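Local coordinates for protein aspartate carbamoyltransferase (Leishmania major, PDB 7K46) that probably catalyses the transfer of the carbamoyl group of carbamoyl phosphate to L-aspartate, giving N-carbamoyl-L-aspartate in pyrimidine biosynthesis, at residues T55-E60 and V81-E86; A115-L120 and N136-H141; A163-G168 and D236-T241; V192-P197 and I221-G226. All blocks are in the same frame, centred on the assembly; numbering follows the deposited sequence.

Interaction 1 (T55-E60 and V81-E86); sequences TPLFFE and VNFKVE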
loop_
_atom_site.group_PDB
_atom_site.type_symbol
_atom_site.label_atom_id
_atom_site.label_comp_id
_atom_site.label_asym_id
_atom_site.label_seq_id
_atom_site.Cartn_x
_atom_site.Cartn_y
_atom_site.Cartn_z
ATOM N N THR A 55 9.117 6.048 -3.617
ATOM C CA THR A 55 9.171 4.747 -2.946
ATOM C C THR A 55 9.751 4.915 -1.549
ATOM O O THR A 55 10.932 5.290 -1.411
ATOM C CB THR A 55 10.001 3.708 -3.713
ATOM O OG1 THR A 55 9.450 3.507 -5.016
ATOM C CG2 THR A 55 9.966 2.375 -2.963
ATOM N N PRO A 56 8.994 4.614 -0.497
ATOM C CA PRO A 56 9.590 4.516 0.839
ATOM C C PRO A 56 10.210 3.147 1.055
ATOM O O PRO A 56 9.673 2.119 0.626
ATOM C CB PRO A 56 8.391 4.728 1.782
ATOM C CG PRO A 56 7.197 5.049 0.863
ATOM C CD PRO A 56 7.537 4.436 -0.457
ATOM N N LEU A 57 11.360 3.146 1.726
ATOM C CA LEU A 57 12.079 1.920 2.062
ATOM C C LEU A 57 12.350 1.999 3.560
ATOM O O LEU A 57 13.292 2.673 3.989
ATOM C CB LEU A 57 13.367 1.784 1.246
ATOM C CG LEU A 57 14.060 0.419 1.294
ATOM C CD1 LEU A 57 13.212 -0.647 0.581
ATOM C CD2 LEU A 57 15.461 0.507 0.694
ATOM N N PHE A 58 11.507 1.340 4.355
ATOM C CA PHE A 58 11.520 1.491 5.807
ATOM C C PHE A 58 11.957 0.171 6.431
ATOM O O PHE A 58 11.226 -0.826 6.384
ATOM C CB PHE A 58 10.150 1.936 6.325
ATOM C CG PHE A 58 9.949 3.430 6.316
ATOM C CD1 PHE A 58 10.176 4.175 5.164
ATOM C CD2 PHE A 58 9.509 4.091 7.459
ATOM C CE1 PHE A 58 9.988 5.558 5.155
ATOM C CE2 PHE A 58 9.321 5.472 7.462
ATOM C CZ PHE A 58 9.553 6.207 6.310
ATOM N N PHE A 59 13.167 0.160 6.984
ATOM C CA PHE A 59 13.701 -1.021 7.645
ATOM C C PHE A 59 13.283 -1.111 9.104
ATOM O O PHE A 59 13.470 -2.160 9.730
ATOM C CB PHE A 59 15.230 -1.041 7.541
ATOM C CG PHE A 59 15.735 -1.335 6.155
ATOM C CD1 PHE A 59 15.812 -0.329 5.205
ATOM C CD2 PHE A 59 16.129 -2.618 5.802
ATOM C CE1 PHE A 59 16.269 -0.593 3.926
ATOM C CE2 PHE A 59 16.593 -2.886 4.521
ATOM C CZ PHE A 59 16.661 -1.867 3.584
ATOM N N GLU A 60 12.747 -0.036 9.657
ATOM C CA GLU A 60 12.121 -0.057 10.966
ATOM C C GLU A 60 10.748 0.590 10.839
ATOM O O GLU A 60 10.531 1.456 9.990
ATOM C CB GLU A 60 12.978 0.670 12.015
ATOM C CG GLU A 60 13.479 2.035 11.579
ATOM C CD GLU A 60 14.265 2.739 12.669
ATOM O OE1 GLU A 60 14.654 2.046 13.638
ATOM O OE2 GLU A 60 14.489 3.975 12.560
ATOM N N VAL A 81 4.715 4.097 -4.399
ATOM C CA VAL A 81 4.855 2.660 -4.600
ATOM C C VAL A 81 5.515 2.080 -3.356
ATOM O O VAL A 81 6.588 2.542 -2.954
ATOM C CB VAL A 81 5.693 2.350 -5.854
ATOM C CG1 VAL A 81 5.997 0.841 -5.941
ATOM C CG2 VAL A 81 4.967 2.841 -7.119
ATOM N N ASN A 82 4.883 1.073 -2.756
ATOM C CA ASN A 82 5.463 0.396 -1.601
ATOM C C ASN A 82 6.561 -0.565 -2.042
ATOM O O ASN A 82 6.537 -1.101 -3.151
ATOM C CB ASN A 82 4.395 -0.386 -0.834
ATOM C CG ASN A 82 3.113 0.396 -0.655
ATOM O OD1 ASN A 82 3.124 1.534 -0.181
ATOM N ND2 ASN A 82 1.993 -0.211 -1.041
ATOM N N PHE A 83 7.527 -0.797 -1.153
ATOM C CA PHE A 83 8.579 -1.780 -1.412
ATOM C C PHE A 83 8.881 -2.477 -0.089
ATOM O O PHE A 83 9.561 -1.912 0.771
ATOM C CB PHE A 83 9.824 -1.122 -1.989
ATOM C CG PHE A 83 10.789 -2.088 -2.607
ATOM C CD1 PHE A 83 11.659 -2.831 -1.811
ATOM C CD2 PHE A 83 10.839 -2.250 -3.986
ATOM C CE1 PHE A 83 12.556 -3.715 -2.381
ATOM C CE2 PHE A 83 11.737 -3.132 -4.564
ATOM C CZ PHE A 83 12.595 -3.869 -3.762
ATOM N N LYS A 84 8.375 -3.697 0.063
ATOM C CA LYS A 84 8.580 -4.460 1.288
ATOM C C LYS A 84 10.031 -4.906 1.385
ATOM O O LYS A 84 10.556 -5.553 0.470
ATOM C CB LYS A 84 7.653 -5.674 1.317
ATOM N N VAL A 85 10.685 -4.552 2.490
ATOM C CA VAL A 85 12.008 -5.093 2.760
ATOM C C VAL A 85 11.883 -6.597 2.962
ATOM O O VAL A 85 11.038 -7.069 3.734
ATOM C CB VAL A 85 12.627 -4.393 3.979
ATOM C CG1 VAL A 85 13.929 -5.071 4.368
ATOM C CG2 VAL A 85 12.847 -2.906 3.680
ATOM N N GLU A 86 12.708 -7.360 2.248
ATOM C CA GLU A 86 12.568 -8.818 2.235
ATOM C C GLU A 86 13.465 -9.520 3.253
ATOM O O GLU A 86 13.202 -10.662 3.640
ATOM C CB GLU A 86 12.858 -9.358 0.832
ATOM C CG GLU A 86 11.892 -8.856 -0.237
ATOM C CD GLU A 86 12.143 -9.494 -1.592
ATOM O OE1 GLU A 86 13.220 -10.102 -1.774
ATOM O OE2 GLU A 86 11.265 -9.392 -2.473
HETATM O O HOH W 1 7.370 0.830 1.165
HETATM O O HOH W 2 9.510 -0.388 3.078
HETATM O O HOH W 3 9.514 -3.093 4.522
#

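Interaction 2 (A115-L120 and N136-H141); sequences AKEEAL and NGAGEH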
loop_
_atom_site.group_PDB
_atom_site.type_symbol
_atom_site.label_atom_id
_atom_site.label_comp_id
_atom_site.label_asym_id
_atom_site.label_seq_id
_atom_site.Cartn_x
_atom_site.Cartn_y
_atom_site.Cartn_z
ATOM N N ALA A 115 18.034 2.333 10.874
ATOM C CA ALA A 115 18.646 2.753 12.134
ATOM C C ALA A 115 20.113 3.144 11.967
ATOM O O ALA A 115 20.624 3.962 12.743
ATOM C CB ALA A 115 18.516 1.650 13.187
ATOM N N LYS A 116 20.809 2.581 10.979
ATOM C CA LYS A 116 22.254 2.774 10.856
ATOM C C LYS A 116 22.571 3.954 9.944
ATOM O O LYS A 116 22.096 4.010 8.808
ATOM C CB LYS A 116 22.920 1.512 10.304
ATOM C CG LYS A 116 22.727 0.274 11.165
ATOM C CD LYS A 116 23.350 0.459 12.535
ATOM C CE LYS A 116 23.389 -0.848 13.314
ATOM N NZ LYS A 116 24.053 -0.680 14.642
ATOM N N GLU A 117 23.403 4.883 10.429
ATOM C CA GLU A 117 23.827 5.981 9.563
ATOM C C GLU A 117 24.589 5.461 8.345
ATOM O O GLU A 117 24.525 6.071 7.268
ATOM C CB GLU A 117 24.669 6.991 10.355
ATOM C CG GLU A 117 25.955 6.428 10.914
ATOM C CD GLU A 117 26.635 7.358 11.915
ATOM O OE1 GLU A 117 26.500 8.596 11.798
ATOM O OE2 GLU A 117 27.306 6.836 12.827
ATOM N N GLU A 118 25.273 4.316 8.487
ATOM C CA GLU A 118 25.955 3.680 7.359
ATOM C C GLU A 118 25.002 3.393 6.205
ATOM O O GLU A 118 25.395 3.458 5.032
ATOM C CB GLU A 118 26.613 2.374 7.809
ATOM C CG GLU A 118 27.765 2.539 8.781
ATOM C CD GLU A 118 27.325 2.711 10.227
ATOM O OE1 GLU A 118 26.114 2.885 10.486
ATOM O OE2 GLU A 118 28.208 2.668 11.112
ATOM N N ALA A 119 23.751 3.046 6.515
ATOM C CA ALA A 119 22.802 2.716 5.454
ATOM C C ALA A 119 22.539 3.913 4.549
ATOM O O ALA A 119 22.463 3.770 3.320
ATOM C CB ALA A 119 21.495 2.214 6.059
ATOM N N LEU A 120 22.388 5.106 5.133
ATOM C CA LEU A 120 22.165 6.288 4.309
ATOM C C LEU A 120 23.380 6.568 3.429
ATOM O O LEU A 120 23.226 6.956 2.262
ATOM C CB LEU A 120 21.836 7.495 5.190
ATOM C CG LEU A 120 21.483 8.805 4.489
ATOM C CD1 LEU A 120 20.266 8.646 3.565
ATOM C CD2 LEU A 120 21.224 9.897 5.528
ATOM N N ASN A 136 17.369 8.298 11.574
ATOM C CA ASN A 136 18.255 7.178 11.876
ATOM C C ASN A 136 18.736 7.284 13.321
ATOM O O ASN A 136 18.402 8.232 14.047
ATOM C CB ASN A 136 19.414 7.087 10.865
ATOM C CG ASN A 136 20.327 8.316 10.859
ATOM O OD1 ASN A 136 20.525 8.983 11.879
ATOM N ND2 ASN A 136 20.917 8.593 9.695
ATOM N N GLY A 137 19.504 6.275 13.742
ATOM C CA GLY A 137 19.983 6.176 15.112
ATOM C C GLY A 137 21.089 7.149 15.465
ATOM O O GLY A 137 21.425 7.268 16.648
ATOM N N ALA A 138 21.667 7.830 14.476
ATOM C CA ALA A 138 22.602 8.919 14.742
ATOM C C ALA A 138 21.893 10.228 15.076
ATOM O O ALA A 138 22.562 11.234 15.342
ATOM C CB ALA A 138 23.526 9.123 13.542
ATOM N N GLY A 139 20.564 10.242 15.080
ATOM C CA GLY A 139 19.826 11.440 15.418
ATOM C C GLY A 139 19.557 12.374 14.260
ATOM O O GLY A 139 19.070 13.489 14.487
ATOM N N GLU A 140 19.858 11.966 13.028
ATOM C CA GLU A 140 19.552 12.787 11.861
ATOM C C GLU A 140 18.143 12.452 11.386
ATOM O O GLU A 140 17.892 11.377 10.823
ATOM C CB GLU A 140 20.597 12.592 10.765
ATOM C CG GLU A 140 22.005 13.046 11.195
ATOM C CD GLU A 140 22.130 14.558 11.399
ATOM O OE1 GLU A 140 21.227 15.312 10.970
ATOM O OE2 GLU A 140 23.144 14.990 11.991
ATOM N N HIS A 141 17.222 13.375 11.631
ATOM C CA HIS A 141 15.807 13.214 11.296
ATOM C C HIS A 141 15.368 14.565 10.750
ATOM O O HIS A 141 14.671 15.331 11.425
ATOM C CB HIS A 141 15.018 12.787 12.539
ATOM C CG HIS A 141 13.635 12.266 12.272
ATOM N ND1 HIS A 141 12.954 12.488 11.094
ATOM C CD2 HIS A 141 12.791 11.556 13.065
ATOM C CE1 HIS A 141 11.759 11.922 11.162
ATOM N NE2 HIS A 141 11.634 11.352 12.351
HETATM O O HOH W 4 20.286 6.041 7.773
#

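Interaction 3 (A163-G168 and D236-T241); sequences AIALIG and DVLYAT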
loop_
_atom_site.group_PDB
_atom_site.type_symbol
_atom_site.label_atom_id
_atom_site.label_comp_id
_atom_site.label_asym_id
_atom_site.label_seq_id
_atom_site.Cartn_x
_atom_site.Cartn_y
_atom_site.Cartn_z
ATOM N N ALA A 163 12.551 31.027 24.895
ATOM C CA ALA A 163 13.105 30.096 25.868
ATOM C C ALA A 163 12.412 28.753 25.687
ATOM O O ALA A 163 11.178 28.683 25.683
ATOM C CB ALA A 163 12.908 30.597 27.301
ATOM N N ILE A 164 13.199 27.693 25.552
ATOM C CA ILE A 164 12.677 26.360 25.271
ATOM C C ILE A 164 13.305 25.378 26.246
ATOM O O ILE A 164 14.502 25.463 26.536
ATOM C CB ILE A 164 12.945 25.939 23.809
ATOM C CG1 ILE A 164 12.483 24.496 23.554
ATOM C CG2 ILE A 164 14.418 26.107 23.451
ATOM C CD1 ILE A 164 12.484 24.110 22.078
ATOM N N ALA A 165 12.495 24.459 26.767
ATOM C CA ALA A 165 12.986 23.370 27.602
ATOM C C ALA A 165 12.970 22.087 26.788
ATOM O O ALA A 165 11.945 21.745 26.188
ATOM C CB ALA A 165 12.136 23.203 28.865
ATOM N N LEU A 166 14.114 21.409 26.726
ATOM C CA LEU A 166 14.216 20.080 26.132
ATOM C C LEU A 166 14.215 19.098 27.295
ATOM O O LEU A 166 15.059 19.194 28.190
ATOM C CB LEU A 166 15.480 19.940 25.273
ATOM C CG LEU A 166 15.683 21.035 24.222
ATOM C CD1 LEU A 166 17.050 20.929 23.557
ATOM C CD2 LEU A 166 14.566 21.041 23.153
ATOM N N ILE A 167 13.238 18.195 27.313
ATOM C CA ILE A 167 12.908 17.424 28.507
ATOM C C ILE A 167 12.935 15.948 28.156
ATOM O O ILE A 167 12.174 15.512 27.287
ATOM C CB ILE A 167 11.521 17.799 29.052
ATOM C CG1 ILE A 167 11.431 19.306 29.320
ATOM C CG2 ILE A 167 11.177 16.959 30.302
ATOM C CD1 ILE A 167 10.000 19.800 29.372
ATOM N N GLY A 168 13.767 15.176 28.852
ATOM C CA GLY A 168 13.741 13.727 28.682
ATOM C C GLY A 168 15.111 13.117 28.936
ATOM O O GLY A 168 15.911 13.655 29.700
ATOM N N ASP A 236 8.725 29.545 26.688
ATOM C CA ASP A 236 7.795 29.671 25.576
ATOM C C ASP A 236 7.465 28.329 24.943
ATOM O O ASP A 236 6.398 28.186 24.331
ATOM C CB ASP A 236 8.389 30.611 24.534
ATOM C CG ASP A 236 8.760 31.949 25.134
ATOM O OD1 ASP A 236 7.846 32.638 25.641
ATOM O OD2 ASP A 236 9.966 32.284 25.140
ATOM N N VAL A 237 8.354 27.349 25.085
ATOM C CA VAL A 237 8.156 25.998 24.563
ATOM C C VAL A 237 8.617 25.004 25.623
ATOM O O VAL A 237 9.743 25.102 26.124
ATOM C CB VAL A 237 8.935 25.767 23.250
ATOM C CG1 VAL A 237 8.745 24.316 22.749
ATOM C CG2 VAL A 237 8.497 26.769 22.186
ATOM N N LEU A 238 7.744 24.058 25.971
ATOM C CA LEU A 238 8.126 22.850 26.699
ATOM C C LEU A 238 8.123 21.707 25.693
ATOM O O LEU A 238 7.057 21.301 25.223
ATOM C CB LEU A 238 7.158 22.554 27.840
ATOM C CG LEU A 238 7.031 23.613 28.928
ATOM C CD1 LEU A 238 6.011 23.167 29.984
ATOM C CD2 LEU A 238 8.413 23.866 29.554
ATOM N N TYR A 239 9.304 21.192 25.365
ATOM C CA TYR A 239 9.457 20.143 24.353
ATOM C C TYR A 239 9.780 18.850 25.094
ATOM O O TYR A 239 10.904 18.657 25.567
ATOM C CB TYR A 239 10.533 20.521 23.330
ATOM C CG TYR A 239 10.657 19.591 22.124
ATOM C CD1 TYR A 239 11.374 18.402 22.208
ATOM C CD2 TYR A 239 10.084 19.923 20.905
ATOM C CE1 TYR A 239 11.501 17.554 21.113
ATOM C CE2 TYR A 239 10.196 19.073 19.798
ATOM C CZ TYR A 239 10.908 17.899 19.909
ATOM O OH TYR A 239 11.033 17.074 18.824
ATOM N N ALA A 240 8.789 17.971 25.200
ATOM C CA ALA A 240 8.910 16.729 25.947
ATOM C C ALA A 240 9.253 15.561 25.027
ATOM O O ALA A 240 8.895 15.543 23.845
ATOM C CB ALA A 240 7.610 16.428 26.698
ATOM N N THR A 241 9.947 14.572 25.586
ATOM C CA THR A 241 10.276 13.355 24.857
ATOM C C THR A 241 10.076 12.160 25.780
ATOM O O THR A 241 10.002 12.293 27.005
ATOM C CB THR A 241 11.724 13.356 24.320
ATOM O OG1 THR A 241 12.640 13.458 25.418
ATOM C CG2 THR A 241 11.957 14.516 23.349
#

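Interaction 4 (V192-P197 and I221-G226); sequences VYLIAP and IQQASG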
loop_
_atom_site.group_PDB
_atom_site.type_symbol
_atom_site.label_atom_id
_atom_site.label_comp_id
_atom_site.label_asym_id
_atom_site.label_seq_id
_atom_site.Cartn_x
_atom_site.Cartn_y
_atom_site.Cartn_z
ATOM N N VAL A 192 17.912 28.012 26.603
ATOM C CA VAL A 192 17.570 26.593 26.493
ATOM C C VAL A 192 17.710 25.971 27.876
ATOM O O VAL A 192 18.800 25.991 28.468
ATOM C CB VAL A 192 18.460 25.842 25.485
ATOM C CG1 VAL A 192 18.114 24.343 25.484
ATOM C CG2 VAL A 192 18.337 26.430 24.073
ATOM N N TYR A 193 16.615 25.417 28.384
ATOM C CA TYR A 193 16.648 24.593 29.587
ATOM C C TYR A 193 16.829 23.142 29.166
ATOM O O TYR A 193 16.104 22.657 28.293
ATOM C CB TYR A 193 15.356 24.744 30.398
ATOM C CG TYR A 193 15.151 26.108 31.013
ATOM C CD1 TYR A 193 15.705 26.420 32.253
ATOM C CD2 TYR A 193 14.400 27.085 30.366
ATOM C CE1 TYR A 193 15.529 27.667 32.833
ATOM C CE2 TYR A 193 14.210 28.348 30.946
ATOM C CZ TYR A 193 14.782 28.630 32.179
ATOM O OH TYR A 193 14.604 29.871 32.764
ATOM N N LEU A 194 17.794 22.454 29.785
ATOM C CA LEU A 194 18.062 21.036 29.531
ATOM C C LEU A 194 17.630 20.259 30.773
ATOM O O LEU A 194 18.351 20.236 31.775
ATOM C CB LEU A 194 19.538 20.810 29.218
ATOM C CG LEU A 194 20.094 21.588 28.019
ATOM C CD1 LEU A 194 21.619 21.443 27.945
ATOM C CD2 LEU A 194 19.433 21.104 26.736
ATOM N N ILE A 195 16.455 19.626 30.705
ATOM C CA ILE A 195 15.818 18.985 31.856
ATOM C C ILE A 195 15.938 17.478 31.681
ATOM O O ILE A 195 15.299 16.899 30.795
ATOM C CB ILE A 195 14.342 19.388 31.996
ATOM C CG1 ILE A 195 14.160 20.914 31.906
ATOM C CG2 ILE A 195 13.751 18.800 33.281
ATOM C CD1 ILE A 195 14.843 21.690 33.030
ATOM N N ALA A 196 16.726 16.831 32.533
ATOM C CA ALA A 196 16.969 15.406 32.389
ATOM C C ALA A 196 17.249 14.816 33.753
ATOM O O ALA A 196 17.865 15.479 34.602
ATOM C CB ALA A 196 18.150 15.132 31.449
ATOM N N PRO A 197 16.841 13.571 34.002
ATOM C CA PRO A 197 17.194 12.918 35.266
ATOM C C PRO A 197 18.705 12.806 35.435
ATOM O O PRO A 197 19.471 12.828 34.469
ATOM C CB PRO A 197 16.544 11.533 35.159
ATOM C CG PRO A 197 15.545 11.626 34.045
ATOM C CD PRO A 197 16.043 12.700 33.110
ATOM N N ILE A 221 22.253 28.703 28.485
ATOM C CA ILE A 221 22.036 27.263 28.614
ATOM C C ILE A 221 21.974 26.931 30.099
ATOM O O ILE A 221 22.876 27.313 30.855
ATOM C CB ILE A 221 23.153 26.454 27.934
ATOM C CG1 ILE A 221 23.292 26.838 26.449
ATOM C CG2 ILE A 221 22.928 24.942 28.128
ATOM C CD1 ILE A 221 22.141 26.416 25.568
ATOM N N GLN A 222 20.929 26.213 30.516
ATOM C CA GLN A 222 20.744 25.874 31.929
ATOM C C GLN A 222 20.350 24.409 32.061
ATOM O O GLN A 222 19.355 23.980 31.469
ATOM C CB GLN A 222 19.681 26.762 32.580
ATOM C CG GLN A 222 19.625 26.602 34.117
ATOM C CD GLN A 222 18.619 27.526 34.766
ATOM O OE1 GLN A 222 18.452 28.669 34.342
ATOM N NE2 GLN A 222 17.933 27.033 35.795
ATOM N N GLN A 223 21.122 23.650 32.845
ATOM C CA GLN A 223 20.829 22.251 33.142
ATOM C C GLN A 223 20.130 22.119 34.489
ATOM O O GLN A 223 20.526 22.758 35.468
ATOM C CB GLN A 223 22.107 21.408 33.170
ATOM C CG GLN A 223 22.628 21.001 31.830
ATOM C CD GLN A 223 23.811 20.058 31.949
ATOM O OE1 GLN A 223 24.542 20.073 32.949
ATOM N NE2 GLN A 223 24.013 19.238 30.931
ATOM N N ALA A 224 19.103 21.264 34.540
ATOM C CA ALA A 224 18.396 20.959 35.779
ATOM C C ALA A 224 17.846 19.539 35.699
ATOM O O ALA A 224 17.640 18.995 34.613
ATOM C CB ALA A 224 17.264 21.959 36.049
ATOM N N SER A 225 17.601 18.936 36.862
ATOM C CA SER A 225 17.126 17.557 36.887
ATOM C C SER A 225 15.608 17.445 36.896
ATOM O O SER A 225 15.084 16.325 36.866
ATOM C CB SER A 225 17.700 16.813 38.102
ATOM O OG SER A 225 17.225 17.381 39.313
ATOM N N GLY A 226 14.889 18.559 36.932
ATOM C CA GLY A 226 13.441 18.498 36.936
ATOM C C GLY A 226 12.851 19.856 36.646
ATOM O O GLY A 226 13.534 20.880 36.721
#

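Interaction 1 (T55-E60 and V81-E86)
With CG opposite the carbonyl carbon (chi1 -71°), the ring of Phe-59 swings to meet Val-85, whose own torsion (chi1 173°) puts CG1 anti to the backbone N and CG2 beside it. The two methyls divide the work. Val-85 CG2 sits 3.8 Å from the centroid of the Phe-59 ring, 8° off the normal, a CH-pi contact over the middle of one face, while Val-85 CG1 reaches Phe-59 CE2 at 3.4 Å. One step back, Leu-57 and Phe-83 run side by side in the same direction, and the branch CD1 of Leu-57 meets Phe-83 CD1 at 3.6 Å. The CG2 methyl of Thr-55 lies against Phe-83 CB, and Thr-55 CA approaches Val-81 O at 3.4 Å in a CA-H...O contact.

No direct hydrogen bond joins the backbones, although they run in roughly the same direction. Water takes the place of the missing sheet bonds: one molecule accepts from Phe-83 N (2.8 Å) and donates to Pro-56 O, a second accepts from Phe-58 N and donates to Phe-83 O, and a third accepts from Val-85 N but reaches Phe-58 O only weakly. The pairing of strands 53-58 and 79-80 has thus opened into a hydrated seam in the carbamoyl phosphate domain.

On its other edge strand 53-58 bonds to strand 109-113. Helix 96-104 touches Thr-55, Leu-57, Phe-59 and Phe-83, helix 63-74 packs on Pro-56 and Phe-58, and Ser-63 of a neighbouring subunit hydrogen-bonds to Lys-84 and Glu-86 and packs on Phe-83.

Interaction 2 (A115-L120 and N136-H141)
This is a surface contact between the first turn of a helix and a loop of the carbamoyl phosphate domain: the start of helix 117-126 meets a type I beta turn, Asn-136 to Gly-139, in the loop ahead of helix 142-156. One backbone bond ties them, Gly-137 N to Ala-115 O at 2.8 Å, with the donor tilted 31° from the carbonyl plane.

Asn-136 shapes the turn from within. Its CG stands between the backbone N and the carbonyl carbon (chi1 62°), which folds OD1 back over the turn. There OD1 receives Glu-140 N at 3.3 Å, from above the carbonyl plane, and more weakly Ala-138 N. The amide is thereby fixed with ND2 facing the helix start, 3.9 Å from Glu-117 CA, and a water accepts a long hydrogen bond from Asn-136 ND2 (3.3 Å) and lies 2.9 Å from Lys-116 O. At the outer end Glu-117 extends beyond CG alongside the turn, and its OE1 comes to 3.5 Å from the methyl CB of Ala-138.

From helix 117-126, Leu-120 packs on Leu-112 of strand 109-113 and on Ile-131 and Asn-133 of strand 131-133, while Ala-138 and Glu-140 face helix 174-186 through Arg-174 and Ser-178.

Interaction 3 (A163-G168 and D236-T241)
Ala-163 and Asp-236 open this parallel strand pair with a small cluster of bonds. Asp-236 OD2 accepts a nearly straight hydrogen bond from Ala-163 N at 2.9 Å through its anti lone pair, while Ala-163 O accepts from both Asp-236 N (2.8 Å) and Val-237 N (3.2 Å), the latter in the carbonyl plane. The other carboxylate oxygen, Asp-236 OD1, forms a salt bridge with Lys-280, so both oxygens have a partner, and the nearby positive charge would probably favour the ionised form.

From there the bonds alternate in regular parallel fashion: Ala-165 N gives to Val-237 O, Ala-165 O receives Tyr-239 N at 2.8 Å, and Ile-167 N gives to Tyr-239 O at 3.0 Å. These strands, 163-167 and 237-240, are neighbours at the middle of the five-stranded parallel sheet of the aspartate-binding domain, an alpha/beta fold of Rossmann-like type. The opposite edge of strand 163-167 is also taken: Ile-164 and Leu-166 bond to strand 191-195.

Above one face, Ile-164 and Val-237 lie side by side, with Ile-164 CG1 3.8 Å from Val-237 CB, and Leu-166 CD2 approaches Tyr-239 CB. The Tyr-239 hydroxyl is hydrogen-bonded to Asp-148 of helix 142-156. On the other face Ala-165 CB meets Leu-238 CD2 at 3.8 Å.

At the C-terminal end, Thr-241 sets OG1 between its backbone N and carbonyl carbon (chi1 61°), and this hydroxyl donates to Ile-167 O at 2.8 Å. The same oxygen gets a weak bond from Thr-241 N, and OG1 also lies beside Gly-168 CA, where the chain has no side chain to obstruct it.

Interaction 4 (V192-P197 and I221-G226)
Tyr-193 and Gln-222 lie side by side on one face of a parallel strand pair, the amide plane turned 66° from the ring, with Gln-222 OE1 3.4 Å from Tyr-193 CE1 and NE2 in plane at the ring edge. Gln-222 reaches this place because its chain is extended, with CG anti to the backbone N (chi1 -170°). On the same face Ile-195 CD1 touches Ala-224 CB, and Ile-195 CG2 comes to 3.6 Å from Gly-226 C.

The other face is met mainly by aliphatic groups. Ile-221 presents two branches: CD1 meets Val-192 CB at 3.7 Å, and CG2 meets Leu-194 CD1 at the same distance. Gln-223 contributes its CG methylene, on which Leu-194 CD1 also rests.

Four backbone bonds hold these side chains in register. Gln-222 N gives to Val-192 O, Leu-194 N to Gln-222 O at 2.8 Å, Ala-224 N to Leu-194 O, and Ala-196 N to Ala-224 O at 3.1 Å. Beyond the strands, Lys-191 NZ hydrogen-bonds to both Gln-222 OE1 and the Tyr-193 hydroxyl, which also pairs with Asp-234, so one ammonium group helps to orient both polar ends.

The pair closes a beta-alpha-beta unit through helix 204-217. In the parallel sheet of the aspartate-binding domain, strand 220-224 is an outermost strand within this chain, strand 191-195 pairs on its inner edge with strand 163-167, and Ile-231 of helix 229-234 covers Tyr-193, Ile-195 and Ala-224.

How the interactions relate
The four contacts divide between the two domains. Interactions 1 and 2 follow one another along the chain in the carbamoyl phosphate domain; their centres are about 16 Å apart, and Glu-60 touches Ala-115 between them. Interactions 3 and 4 share the parallel sheet of the aspartate-binding domain, with centres about 9 Å apart: strands 163-167 and 191-195 are neighbours, and interaction 4 is nested in the loop that interaction 3 closes. The centres of interactions 2 and 3 are about 23 Å apart, those of 1 and 4 about 38 Å. Strands 53-58 and 109-113 belong to one sheet, 163-167 and 237-240 to another. In this family the active site typically lies between the two domains, with an adjacent subunit contributing.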